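Local coordinates for beta-1,3-glucanosyltransferase (PDB 4WTP), which is an enzyme of the glycosyl hydrolase family 17 type, built as a single-chain barrel of eight parallel strands with surrounding helices, at residues 68-73 and 221-226; 127-132 and 182-187; 241-246 and 261-266. One frame throughout, in Å; residues are numbered along the deposited sequence. Where two conformers were deposited one is given.

Followed from the N terminus, the chain enters contact 1 with strand 68-71, the second of the barrel, and contact 2 with the fourth, at 127-132. Contact 2 closes first, when the sixth strand arrives at 182-187 after 49 intervening residues. Contact 1 closes only at 221-226, on the seventh strand, so its loop of 147 residues encloses the whole of contact 2. Contact 3 follows in series, its helix 240-256 and last strand, 262-263, being joined by a short connection; no two loops cross. Contacts 1 and 2 span the barrel interior and share water 1, whereas contact 3 fastens a helix to the outside of the same sheet.

Contact 1. Residues 68-73 and 221-226; sequences RVRTFA and ISETGW
Phe72 turns the edge of its ring to the carboxylate of Glu223, with CE1 only 3.0 Å from OE2, and here the two segments pack tightly. Oxygen and ring edge lie nearly in one plane, while ring and carboxylate planes are 64° apart. The same CE1 rests 3.3 Å above the centre of the Arg70 guanidinium, so the ring meets the cation with its face and the carboxylate with its edge. Arg70 reaches this place by an extended first step, CG opposite the backbone N, followed by a bend at chi2 (-84°).

This is the interior of a beta/alpha barrel. Strands 68-71 and 219-223 are not neighbours, 39-41 and 262-263 lying between them, and their side chains meet inside: the CA atoms of Arg70 and Ser222 are 8.8 Å apart. Glu223 stands toward the C-terminal ends of the strands, the end at which barrels of this fold carry their active sites.

The looser side is bridged by water. Water 1 accepts from Arg70 NH1 at 2.8 Å and donates to Glu223 OE2 at 2.9 Å, whereas Arg70 NH2 stays 4.4 Å from that oxygen with no N-H pointing at it, so at most charge acts between them. NH2 has its firm partner in Asn41 OD1; the carbonyl O of Ser222, 3.4 Å from NH2 and near the guanidinium plane, takes a hydrogen bond from Asn41 ND2.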
ATOM      1  N   ARG A  68      -1.914  -7.575   8.997  1.00 12.89           N
ATOM      2  CA  ARG A  68      -1.671  -6.133   8.789  1.00 12.24           C
ATOM      3  C   ARG A  68      -2.336  -5.638   7.521  1.00 10.79           C
ATOM      4  O   ARG A  68      -2.281  -6.318   6.484  1.00 10.51           O
ATOM      5  CB  ARG A  68      -0.168  -5.893   8.714  1.00 12.94           C
ATOM      6  CG  ARG A  68       0.233  -4.469   8.483  1.00 13.91           C
ATOM      7  CD  ARG A  68       1.745  -4.330   8.459  1.00 15.30           C
ATOM      8  NE  ARG A  68       2.356  -4.457   9.787  1.00 15.56           N
ATOM      9  CZ  ARG A  68       3.083  -5.499  10.202  1.00 15.26           C
ATOM     10  NH1 ARG A  68       3.641  -5.475  11.404  1.00 16.47           N
ATOM     11  NH2 ARG A  68       3.224  -6.586   9.444  1.00 15.22           N
ATOM     12  N   VAL A  69      -2.972  -4.467   7.594  1.00 11.25           N
ATOM     13  CA  VAL A  69      -3.601  -3.848   6.431  1.00 10.06           C
ATOM     14  C   VAL A  69      -3.089  -2.435   6.246  1.00 10.34           C
ATOM     15  O   VAL A  69      -2.401  -1.873   7.120  1.00 11.26           O
ATOM     16  CB  VAL A  69      -5.152  -3.851   6.494  1.00 10.91           C
ATOM     17  CG1 VAL A  69      -5.682  -5.265   6.599  1.00 12.52           C
ATOM     18  CG2 VAL A  69      -5.606  -3.015   7.682  1.00 13.30           C
ATOM     19  N   ARG A  70      -3.389  -1.837   5.103  1.00 10.65           N
ATOM     20  CA  ARG A  70      -3.009  -0.478   4.833  1.00 10.56           C
ATOM     21  C   ARG A  70      -4.163   0.261   4.188  1.00 11.51           C
ATOM     22  O   ARG A  70      -4.772  -0.257   3.246  1.00 12.76           O
ATOM     23  CB  ARG A  70      -1.780  -0.404   3.913  1.00  9.77           C
ATOM     24  CG  ARG A  70      -1.320   0.994   3.482  1.00 10.29           C
ATOM     25  CD  ARG A  70      -2.094   1.522   2.263  1.00 11.89           C
ATOM     26  NE  ARG A  70      -1.543   2.777   1.764  1.00 13.64           N
ATOM     27  CZ  ARG A  70      -0.573   2.862   0.860  1.00 13.65           C
ATOM     28  NH1 ARG A  70      -0.142   4.058   0.459  1.00 16.30           N
ATOM     29  NH2 ARG A  70      -0.023   1.761   0.351  1.00 13.66           N
ATOM     30  N   THR A  71      -4.448   1.455   4.699  1.00 12.01           N
ATOM     31  CA  THR A  71      -5.455   2.363   4.119  1.00 13.40           C
ATOM     32  C   THR A  71      -4.794   3.516   3.407  1.00 12.59           C
ATOM     33  O   THR A  71      -3.684   3.896   3.739  1.00 12.48           O
ATOM     34  CB  THR A  71      -6.424   2.872   5.218  1.00 14.59           C
ATOM     35  OG1 THR A  71      -5.667   3.329   6.349  1.00 13.97           O
ATOM     36  CG2 THR A  71      -7.325   1.739   5.664  1.00 16.28           C
ATOM     37  N   PHE A  72      -5.500   4.074   2.404  1.00 14.36           N
ATOM     38  CA  PHE A  72      -4.919   5.083   1.530  1.00 14.68           C
ATOM     39  C   PHE A  72      -5.155   6.556   1.899  1.00 13.63           C
ATOM     40  O   PHE A  72      -4.398   7.423   1.463  1.00 16.18           O
ATOM     41  CB  PHE A  72      -5.323   4.849   0.058  1.00 15.77           C
ATOM     42  CG  PHE A  72      -4.630   3.662  -0.566  1.00 14.90           C
ATOM     43  CD1 PHE A  72      -3.377   3.803  -1.127  1.00 16.10           C
ATOM     44  CD2 PHE A  72      -5.210   2.402  -0.521  1.00 14.86           C
ATOM     45  CE1 PHE A  72      -2.721   2.695  -1.684  1.00 15.92           C
ATOM     46  CE2 PHE A  72      -4.572   1.294  -1.070  1.00 15.36           C
ATOM     47  CZ  PHE A  72      -3.329   1.450  -1.654  1.00 15.59           C
ATOM     48  N   ALA A  73      -6.177   6.811   2.717  1.00 15.38           N
ATOM     49  CA  ALA A  73      -6.551   8.185   3.049  1.00 14.87           C
ATOM     50  C   ALA A  73      -6.984   8.244   4.510  1.00 16.83           C
ATOM     51  O   ALA A  73      -7.438   7.249   5.056  1.00 16.97           O
ATOM     52  CB  ALA A  73      -7.669   8.709   2.140  1.00 17.25           C
ATOM     53  N   ILE A 221       8.133  -1.979   0.303  1.00  9.32           N
ATOM     54  CA  ILE A 221       7.308  -1.900  -0.918  1.00  9.02           C
ATOM     55  C   ILE A 221       5.874  -1.613  -0.503  1.00  8.96           C
ATOM     56  O   ILE A 221       5.247  -2.433   0.165  1.00 10.05           O
ATOM     57  CB  ILE A 221       7.455  -3.163  -1.788  1.00  8.74           C
ATOM     58  CG1 ILE A 221       8.927  -3.342  -2.207  1.00  9.93           C
ATOM     59  CG2 ILE A 221       6.537  -3.087  -3.004  1.00  9.57           C
ATOM     60  CD1 ILE A 221       9.198  -4.612  -2.994  1.00 11.36           C
ATOM     61  N   SER A 222       5.339  -0.460  -0.897  0.59  8.36           N
ATOM     62  CA  SER A 222       3.977  -0.104  -0.517  0.59  8.90           C
ATOM     63  C   SER A 222       2.911  -0.655  -1.454  0.59  8.72           C
ATOM     64  O   SER A 222       1.774  -0.809  -1.034  0.59  8.88           O
ATOM     65  CB  SER A 222       3.837   1.404  -0.386  0.59  9.53           C
ATOM     66  OG  SER A 222       4.586   2.013  -1.410  0.59  9.21           O
ATOM     67  N   GLU A 223       3.276  -0.939  -2.706  1.00  8.55           N
ATOM     68  CA  GLU A 223       2.299  -1.509  -3.650  1.00  9.91           C
ATOM     69  C   GLU A 223       3.006  -2.263  -4.759  1.00  8.75           C
ATOM     70  O   GLU A 223       3.943  -1.724  -5.402  1.00 10.11           O
ATOM     71  CB  GLU A 223       1.459  -0.439  -4.378  1.00 11.42           C
ATOM     72  CG  GLU A 223       0.552   0.458  -3.587  1.00 12.83           C
ATOM     73  CD  GLU A 223      -0.032   1.546  -4.451  1.00 15.86           C
ATOM     74  OE1 GLU A 223       0.302   1.638  -5.638  1.00 18.28           O
ATOM     75  OE2 GLU A 223      -0.771   2.369  -3.939  1.00 20.90           O
ATOM     76  N   THR A 224       2.499  -3.471  -5.041  1.00  9.22           N
ATOM     77  CA  THR A 224       2.705  -4.129  -6.328  1.00  8.89           C
ATOM     78  C   THR A 224       1.648  -5.228  -6.415  1.00  8.91           C
ATOM     79  O   THR A 224       1.132  -5.689  -5.391  1.00  8.83           O
ATOM     80  CB  THR A 224       4.109  -4.726  -6.490  1.00  8.85           C
ATOM     81  OG1 THR A 224       4.283  -5.034  -7.872  1.00  9.60           O
ATOM     82  CG2 THR A 224       4.269  -6.030  -5.699  1.00 10.64           C
ATOM     83  N   GLY A 225       1.307  -5.609  -7.639  1.00  8.62           N
ATOM     84  CA  GLY A 225       0.277  -6.618  -7.873  1.00  8.21           C
ATOM     85  C   GLY A 225       0.125  -6.841  -9.363  1.00  7.61           C
ATOM     86  O   GLY A 225       0.847  -6.234 -10.162  1.00  9.19           O
ATOM     87  N   TRP A 226      -0.842  -7.677  -9.749  1.00  7.80           N
ATOM     88  CA  TRP A 226      -0.986  -8.116 -11.124  1.00  7.86           C
ATOM     89  C   TRP A 226      -2.453  -8.463 -11.312  1.00  8.41           C
ATOM     90  O   TRP A 226      -3.041  -9.193 -10.484  1.00  9.20           O
ATOM     91  CB  TRP A 226      -0.119  -9.358 -11.389  1.00  7.94           C
ATOM     92  CG  TRP A 226      -0.028  -9.708 -12.841  1.00  7.82           C
ATOM     93  CD1 TRP A 226      -0.990 -10.353 -13.624  1.00  8.03           C
ATOM     94  CD2 TRP A 226       1.073  -9.374 -13.737  1.00  8.00           C
ATOM     95  NE1 TRP A 226      -0.510 -10.484 -14.913  1.00  8.12           N
ATOM     96  CE2 TRP A 226       0.725  -9.920 -15.033  1.00  8.64           C
ATOM     97  CE3 TRP A 226       2.304  -8.758 -13.582  1.00  8.93           C
ATOM     98  CZ2 TRP A 226       1.565  -9.808 -16.122  1.00  9.64           C
ATOM     99  CZ3 TRP A 226       3.122  -8.625 -14.703  1.00 10.24           C
ATOM    100  CH2 TRP A 226       2.770  -9.149 -15.942  1.00  9.81           C
TER
HETATM  101  O   HOH W   1       1.113   3.395  -1.961  1.00 16.68           O

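Contact 2. Residues 127-132 and 182-187; sequences GLIVGS and FLMMNA
Gly127 meets the edge of the Phe182 ring with its bare CA, which lies near the ring plane and 4.4 Å from CZ. Two residues on, Ile129 offers the end of its longer branch: CD1 comes to 3.6 Å from Met184 SD, the two side chains crossing at about a right angle. Met184 is bent at chi3 (85°), which turns its methyl aside and leaves the sulfur to make this apolar touch. Val130 then centres an inverse gamma turn, closed by a weak bond from Gly131 N to Ile129 O.

At Ser132 the contact becomes polar. Asn186 ND2 donates to Ser132 OG at 2.9 Å, with an N-H...O angle of 149° and the oxygen close to the amide plane. Water 1 completes a small ring, accepting from OG and donating to Asn186 OD1. Glu133 OE2 takes the other bond of ND2, while OD1, held by the water, also pairs with OG in one of the two Ser222 conformers.

Strand 163-167 lies between these two strands in the barrel sheet and sends Ala164 and Ala166 against them; strand 219-223 adjoins 182-186 on its other flank, and helix 142-156 covers Leu128 and Val130 from outside.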
ATOM      1  N   GLY A 127       3.259   2.620  10.677  1.00 13.64           N
ATOM      2  CA  GLY A 127       3.826   3.683   9.851  1.00 14.25           C
ATOM      3  C   GLY A 127       2.749   4.607   9.344  1.00 12.32           C
ATOM      4  O   GLY A 127       1.581   4.192   9.225  1.00 13.93           O
ATOM      5  N   LEU A 128       3.160   5.839   9.054  1.00 12.98           N
ATOM      6  CA  LEU A 128       2.304   6.815   8.415  1.00 13.07           C
ATOM      7  C   LEU A 128       2.908   7.100   7.030  1.00 12.96           C
ATOM      8  O   LEU A 128       4.082   7.515   6.934  1.00 12.88           O
ATOM      9  CB  LEU A 128       2.289   8.071   9.267  1.00 15.31           C
ATOM     10  CG  LEU A 128       1.309   9.165   8.884  1.00 16.35           C
ATOM     11  CD1 LEU A 128      -0.151   8.731   8.790  1.00 17.82           C
ATOM     12  CD2 LEU A 128       1.436  10.252   9.917  1.00 18.47           C
ATOM     13  N   ILE A 129       2.105   6.909   5.989  1.00 12.06           N
ATOM     14  CA  ILE A 129       2.578   7.076   4.624  1.00 11.76           C
ATOM     15  C   ILE A 129       2.087   8.428   4.116  1.00 11.89           C
ATOM     16  O   ILE A 129       0.894   8.628   3.877  1.00 13.94           O
ATOM     17  CB  ILE A 129       2.092   5.926   3.724  1.00 11.97           C
ATOM     18  CG1 ILE A 129       2.392   4.544   4.340  1.00 12.96           C
ATOM     19  CG2 ILE A 129       2.717   6.066   2.332  1.00 12.88           C
ATOM     20  CD1 ILE A 129       1.745   3.401   3.569  1.00 13.16           C
ATOM     21  N   VAL A 130       3.001   9.377   3.992  1.00 11.99           N
ATOM     22  CA  VAL A 130       2.658  10.763   3.722  1.00 13.84           C
ATOM     23  C   VAL A 130       2.583  10.941   2.213  1.00 14.51           C
ATOM     24  O   VAL A 130       3.547  11.349   1.567  1.00 16.68           O
ATOM     25  CB  VAL A 130       3.662  11.740   4.380  1.00 15.39           C
ATOM     26  CG1 VAL A 130       3.177  13.177   4.210  1.00 17.20           C
ATOM     27  CG2 VAL A 130       3.842  11.381   5.852  1.00 16.33           C
ATOM     28  N   GLY A 131       1.419  10.603   1.663  1.00 14.13           N
ATOM     29  CA  GLY A 131       1.204  10.676   0.227  1.00 15.00           C
ATOM     30  C   GLY A 131       1.637   9.432  -0.513  1.00 13.75           C
ATOM     31  O   GLY A 131       2.514   8.676  -0.062  1.00 13.07           O
ATOM     32  N   SER A 132       1.036   9.243  -1.675  1.00 12.33           N
ATOM     33  CA  SER A 132       1.437   8.183  -2.600  1.00 12.63           C
ATOM     34  C   SER A 132       1.455   8.750  -4.004  1.00 11.82           C
ATOM     35  O   SER A 132       0.433   9.269  -4.483  1.00 13.72           O
ATOM     36  CB  SER A 132       0.428   7.033  -2.543  1.00 13.62           C
ATOM     37  OG  SER A 132       0.743   6.033  -3.514  1.00 14.01           O
ATOM     38  N   PHE A 182      11.630   5.971   6.565  1.00 12.43           N
ATOM     39  CA  PHE A 182      11.847   4.915   5.585  1.00 11.79           C
ATOM     40  C   PHE A 182      11.149   5.271   4.278  1.00 10.29           C
ATOM     41  O   PHE A 182      10.296   6.160   4.222  1.00 12.02           O
ATOM     42  CB  PHE A 182      11.410   3.526   6.100  1.00 13.43           C
ATOM     43  CG  PHE A 182       9.950   3.427   6.467  1.00 11.96           C
ATOM     44  CD1 PHE A 182       9.458   3.963   7.655  1.00 15.68           C
ATOM     45  CD2 PHE A 182       9.049   2.811   5.600  1.00 12.50           C
ATOM     46  CE1 PHE A 182       8.105   3.867   7.975  1.00 16.69           C
ATOM     47  CE2 PHE A 182       7.709   2.681   5.931  1.00 13.09           C
ATOM     48  CZ  PHE A 182       7.229   3.227   7.110  1.00 16.29           C
ATOM     49  N   LEU A 183      11.503   4.553   3.212  1.00 10.83           N
ATOM     50  CA  LEU A 183      10.938   4.783   1.887  1.00 10.38           C
ATOM     51  C   LEU A 183       9.992   3.653   1.555  1.00 10.02           C
ATOM     52  O   LEU A 183      10.217   2.512   1.979  1.00 10.05           O
ATOM     53  CB  LEU A 183      12.054   4.792   0.853  1.00 10.16           C
ATOM     54  CG  LEU A 183      13.105   5.907   0.847  1.00  9.67           C
ATOM     55  CD1 LEU A 183      14.025   5.826   2.048  1.00 11.48           C
ATOM     56  CD2 LEU A 183      13.894   5.892  -0.440  1.00 10.67           C
ATOM     57  N   MET A 184       8.956   3.945   0.767  1.00  9.62           N
ATOM     58  CA  MET A 184       8.106   2.863   0.267  1.00 10.16           C
ATOM     59  C   MET A 184       7.906   3.004  -1.236  1.00 10.08           C
ATOM     60  O   MET A 184       7.487   4.053  -1.744  1.00 10.40           O
ATOM     61  CB  MET A 184       6.736   2.847   0.945  1.00 10.75           C
ATOM     62  CG  MET A 184       6.763   2.760   2.463  1.00 11.02           C
ATOM     63  SD  MET A 184       5.145   2.249   3.251  1.00 12.08           S
ATOM     64  CE  MET A 184       5.310   0.442   3.125  1.00 14.16           C
ATOM     65  N   MET A 185       8.203   1.946  -1.950  1.00  9.32           N
ATOM     66  CA  MET A 185       8.059   1.912  -3.400  1.00  8.76           C
ATOM     67  C   MET A 185       6.724   1.388  -3.899  1.00  8.74           C
ATOM     68  O   MET A 185       6.257   0.381  -3.477  1.00  9.26           O
ATOM     69  CB  MET A 185       9.148   1.010  -3.960  1.00 20.00           C
ATOM     70  CG  MET A 185       9.221   0.977  -5.503  1.00 20.00           C
ATOM     71  SD  MET A 185      10.525  -0.137  -6.271  1.00 20.00           S
ATOM     72  CE  MET A 185       9.880  -1.827  -5.897  1.00 20.00           C
ATOM     73  N   ASN A 186       6.166   2.107  -4.861  1.00  8.79           N
ATOM     74  CA  ASN A 186       5.030   1.566  -5.636  1.00  9.33           C
ATOM     75  C   ASN A 186       5.608   1.181  -6.973  1.00  9.43           C
ATOM     76  O   ASN A 186       6.247   2.023  -7.633  1.00 10.58           O
ATOM     77  CB  ASN A 186       3.989   2.646  -5.923  1.00 10.57           C
ATOM     78  CG  ASN A 186       3.319   3.213  -4.689  1.00 11.88           C
ATOM     79  OD1 ASN A 186       3.285   2.621  -3.626  1.00 11.60           O
ATOM     80  ND2 ASN A 186       2.706   4.367  -4.872  1.00 13.66           N
ATOM     81  N   ALA A 187       5.395  -0.050  -7.415  1.00 10.32           N
ATOM     82  CA  ALA A 187       5.897  -0.449  -8.736  1.00 10.34           C
ATOM     83  C   ALA A 187       5.015  -1.535  -9.288  1.00 10.28           C
ATOM     84  O   ALA A 187       4.756  -2.534  -8.601  1.00 12.10           O
ATOM     85  CB  ALA A 187       7.341  -0.947  -8.635  1.00 11.55           C
TER
HETATM   86  O   HOH W   1       1.113   3.395  -1.961  1.00 16.68           O

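Contact 3. Residues 241-246 and 261-266; sequences ENENKY and LLYFSA
Tyr263 brings its phenol oxygen up to the edge of the Tyr246 ring, and van der Waals contact of this kind makes up the whole meeting of helix and strand segment. Its OH lies 3.9 Å from Tyr246 CD2, in the plane of that ring, and the two side chains approach at a slant rather than stacking. Glu243 adds its aliphatic part, CG being 4.3 Å from the same OH. Both tyrosines hold CG opposite the backbone N, with chi1 of -169° in Tyr246 and -167° in Tyr263; from there Tyr263 reaches across end-on, while Tyr246 runs past it and offers its edge, the CA atoms of Tyr246 and Tyr263 being 10.8 Å apart.

Polar bonding leads away from this meeting point. Glu243 OE1 forms a salt bridge with Lys289, and the Tyr246 OH bonds to Thr224 OG1 while its ring meets Trp226.

Backbone bonding keeps each partner in its own secondary structure. Tyr246 N binds Asn242 O at 2.9 Å as one turn of the helix, and the main chain of Tyr263 pairs with Gly39 and Asn41 on the first strand.

Leu262 pairs with Ile221 as well, closing the sheet; helix 240-256, packed outside it, is the helical part of the last beta-alpha-beta unit of a beta/alpha barrel, linking strand 219-223 to strand 262-263 along the chain.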
ATOM      1  N   GLU A 241      -3.814 -17.245 -13.901  1.00 10.63           N
ATOM      2  CA  GLU A 241      -2.565 -17.978 -13.773  1.00 12.12           C
ATOM      3  C   GLU A 241      -1.420 -16.983 -13.577  1.00  9.87           C
ATOM      4  O   GLU A 241      -0.489 -17.246 -12.815  1.00 10.15           O
ATOM      5  CB  GLU A 241      -2.311 -18.859 -15.004  1.00 15.42           C
ATOM      6  CG  GLU A 241      -1.462 -18.242 -16.120  1.00 22.47           C
ATOM      7  CD  GLU A 241      -1.036 -19.231 -17.221  1.00 30.33           C
ATOM      8  OE1 GLU A 241       0.154 -19.635 -17.262  1.00 32.16           O
ATOM      9  OE2 GLU A 241      -1.884 -19.608 -18.063  1.00 33.33           O
ATOM     10  N   ASN A 242      -1.481 -15.838 -14.267  1.00  9.61           N
ATOM     11  CA  ASN A 242      -0.422 -14.824 -14.167  1.00  8.56           C
ATOM     12  C   ASN A 242      -0.476 -14.103 -12.841  1.00  7.94           C
ATOM     13  O   ASN A 242       0.570 -13.837 -12.245  1.00  8.46           O
ATOM     14  CB  ASN A 242      -0.396 -13.866 -15.365  1.00  8.43           C
ATOM     15  CG  ASN A 242       0.131 -14.523 -16.610  1.00  8.49           C
ATOM     16  OD1 ASN A 242       0.584 -15.684 -16.595  1.00 10.94           O
ATOM     17  ND2 ASN A 242       0.086 -13.779 -17.708  1.00  9.60           N
ATOM     18  N   GLU A 243      -1.677 -13.763 -12.345  1.00  7.71           N
ATOM     19  CA  GLU A 243      -1.753 -13.159 -11.021  1.00  7.73           C
ATOM     20  C   GLU A 243      -1.175 -14.145  -9.986  1.00  8.21           C
ATOM     21  O   GLU A 243      -0.451 -13.754  -9.089  1.00  8.57           O
ATOM     22  CB  GLU A 243      -3.159 -12.717 -10.622  1.00  8.57           C
ATOM     23  CG  GLU A 243      -3.142 -12.048  -9.256  1.00  8.71           C
ATOM     24  CD  GLU A 243      -4.486 -11.621  -8.713  1.00  9.72           C
ATOM     25  OE1 GLU A 243      -5.545 -11.962  -9.271  1.00  9.54           O
ATOM     26  OE2 GLU A 243      -4.458 -10.954  -7.650  1.00 11.29           O
ATOM     27  N   ASN A 244      -1.554 -15.421 -10.072  1.00  8.90           N
ATOM     28  CA  ASN A 244      -1.048 -16.457  -9.166  1.00  9.13           C
ATOM     29  C   ASN A 244       0.472 -16.554  -9.208  1.00  8.89           C
ATOM     30  O   ASN A 244       1.118 -16.581  -8.168  1.00  9.15           O
ATOM     31  CB  ASN A 244      -1.687 -17.801  -9.552  1.00 10.67           C
ATOM     32  CG  ASN A 244      -1.521 -18.849  -8.469  1.00 12.24           C
ATOM     33  OD1 ASN A 244      -1.782 -18.587  -7.304  1.00 12.95           O
ATOM     34  ND2 ASN A 244      -1.108 -20.034  -8.871  1.00 16.15           N
ATOM     35  N   LYS A 245       1.034 -16.571 -10.416  1.00  8.95           N
ATOM     36  CA  LYS A 245       2.484 -16.623 -10.570  1.00  9.07           C
ATOM     37  C   LYS A 245       3.156 -15.378  -9.960  1.00  8.32           C
ATOM     38  O   LYS A 245       4.162 -15.490  -9.248  1.00  8.30           O
ATOM     39  CB  LYS A 245       2.865 -16.798 -12.032  1.00  9.61           C
ATOM     40  CG  LYS A 245       4.355 -16.678 -12.265  1.00 11.43           C
ATOM     41  CD  LYS A 245       4.776 -17.129 -13.652  1.00 12.67           C
ATOM     42  CE  LYS A 245       6.258 -16.862 -13.887  1.00 16.04           C
ATOM     43  NZ  LYS A 245       7.200 -17.286 -12.810  1.00 18.68           N
ATOM     44  N   TYR A 246       2.604 -14.199 -10.249  1.00  8.28           N
ATOM     45  CA  TYR A 246       3.200 -12.954  -9.766  1.00  7.96           C
ATOM     46  C   TYR A 246       3.172 -12.931  -8.245  1.00  8.27           C
ATOM     47  O   TYR A 246       4.158 -12.619  -7.586  1.00  8.05           O
ATOM     48  CB  TYR A 246       2.451 -11.731 -10.314  1.00  7.82           C
ATOM     49  CG  TYR A 246       3.208 -10.435 -10.043  1.00  7.22           C
ATOM     50  CD1 TYR A 246       4.436 -10.206 -10.649  1.00  8.88           C
ATOM     51  CD2 TYR A 246       2.721  -9.482  -9.151  1.00  7.90           C
ATOM     52  CE1 TYR A 246       5.138  -9.017 -10.428  1.00  8.93           C
ATOM     53  CE2 TYR A 246       3.406  -8.287  -8.917  1.00  8.49           C
ATOM     54  CZ  TYR A 246       4.625  -8.087  -9.537  1.00  8.89           C
ATOM     55  OH  TYR A 246       5.346  -6.927  -9.338  1.00 10.37           O
ATOM     56  N   LEU A 261       6.653  -5.979   2.411  1.00  8.99           N
ATOM     57  CA  LEU A 261       5.796  -5.726   1.265  1.00  8.60           C
ATOM     58  C   LEU A 261       4.322  -5.609   1.654  1.00  8.90           C
ATOM     59  O   LEU A 261       3.801  -6.484   2.365  1.00  9.86           O
ATOM     60  CB  LEU A 261       5.936  -6.891   0.270  1.00 10.39           C
ATOM     61  CG  LEU A 261       4.838  -7.035  -0.788  1.00 10.27           C
ATOM     62  CD1 LEU A 261       4.942  -5.880  -1.755  1.00 11.32           C
ATOM     63  CD2 LEU A 261       4.950  -8.382  -1.493  1.00 11.99           C
ATOM     64  N   LEU A 262       3.657  -4.574   1.151  1.00  8.62           N
ATOM     65  CA  LEU A 262       2.188  -4.488   1.224  1.00  8.33           C
ATOM     66  C   LEU A 262       1.667  -4.867  -0.161  1.00  8.16           C
ATOM     67  O   LEU A 262       1.894  -4.126  -1.144  1.00  9.10           O
ATOM     68  CB  LEU A 262       1.757  -3.058   1.566  1.00  9.26           C
ATOM     69  CG  LEU A 262       2.275  -2.542   2.911  1.00  9.81           C
ATOM     70  CD1 LEU A 262       1.873  -1.072   3.079  1.00 11.22           C
ATOM     71  CD2 LEU A 262       1.803  -3.433   4.069  1.00 10.12           C
ATOM     72  N   TYR A 263       1.003  -6.012  -0.241  1.00  8.06           N
ATOM     73  CA  TYR A 263       0.546  -6.503  -1.540  1.00  8.49           C
ATOM     74  C   TYR A 263      -0.705  -5.746  -2.009  1.00  8.08           C
ATOM     75  O   TYR A 263      -1.551  -5.381  -1.198  1.00  9.44           O
ATOM     76  CB  TYR A 263       0.285  -8.011  -1.459  1.00  8.74           C
ATOM     77  CG  TYR A 263       0.110  -8.606  -2.835  1.00  9.11           C
ATOM     78  CD1 TYR A 263       1.217  -8.909  -3.639  1.00  9.50           C
ATOM     79  CD2 TYR A 263      -1.158  -8.773  -3.379  1.00  8.91           C
ATOM     80  CE1 TYR A 263       1.065  -9.372  -4.933  1.00  8.85           C
ATOM     81  CE2 TYR A 263      -1.318  -9.232  -4.678  1.00  9.09           C
ATOM     82  CZ  TYR A 263      -0.206  -9.523  -5.439  1.00  9.24           C
ATOM     83  OH  TYR A 263      -0.345  -9.932  -6.750  1.00 10.26           O
ATOM     84  N   PHE A 264      -0.804  -5.507  -3.313  1.00  8.48           N
ATOM     85  CA  PHE A 264      -1.957  -4.789  -3.887  1.00  8.94           C
ATOM     86  C   PHE A 264      -2.783  -5.756  -4.735  1.00  9.37           C
ATOM     87  O   PHE A 264      -2.281  -6.211  -5.765  1.00  9.28           O
ATOM     88  CB  PHE A 264      -1.457  -3.625  -4.774  1.00  9.68           C
ATOM     89  CG  PHE A 264      -2.557  -2.725  -5.235  1.00 11.05           C
ATOM     90  CD1 PHE A 264      -3.253  -2.994  -6.428  1.00 12.31           C
ATOM     91  CD2 PHE A 264      -2.962  -1.653  -4.441  1.00 12.51           C
ATOM     92  CE1 PHE A 264      -4.307  -2.178  -6.833  1.00 14.23           C
ATOM     93  CE2 PHE A 264      -4.015  -0.840  -4.845  1.00 16.09           C
ATOM     94  CZ  PHE A 264      -4.697  -1.106  -6.037  1.00 15.99           C
ATOM     95  N   SER A 265      -4.008  -6.079  -4.355  1.00  9.56           N
ATOM     96  CA  SER A 265      -4.711  -5.520  -3.189  1.00  9.71           C
ATOM     97  C   SER A 265      -5.544  -6.647  -2.578  1.00  9.45           C
ATOM     98  O   SER A 265      -5.543  -7.778  -3.078  1.00  9.97           O
ATOM     99  CB  SER A 265      -5.652  -4.376  -3.645  1.00 12.63           C
ATOM    100  OG  SER A 265      -6.663  -4.847  -4.530  1.00 15.24           O
ATOM    101  N   ALA A 266      -6.255  -6.336  -1.492  1.00  9.67           N
ATOM    102  CA  ALA A 266      -7.036  -7.347  -0.802  1.00  9.80           C
ATOM    103  C   ALA A 266      -8.161  -7.938  -1.675  1.00  9.92           C
ATOM    104  O   ALA A 266      -8.269  -9.164  -1.824  1.00 10.51           O
ATOM    105  CB  ALA A 266      -7.610  -6.769   0.498  1.00 11.61           C
TER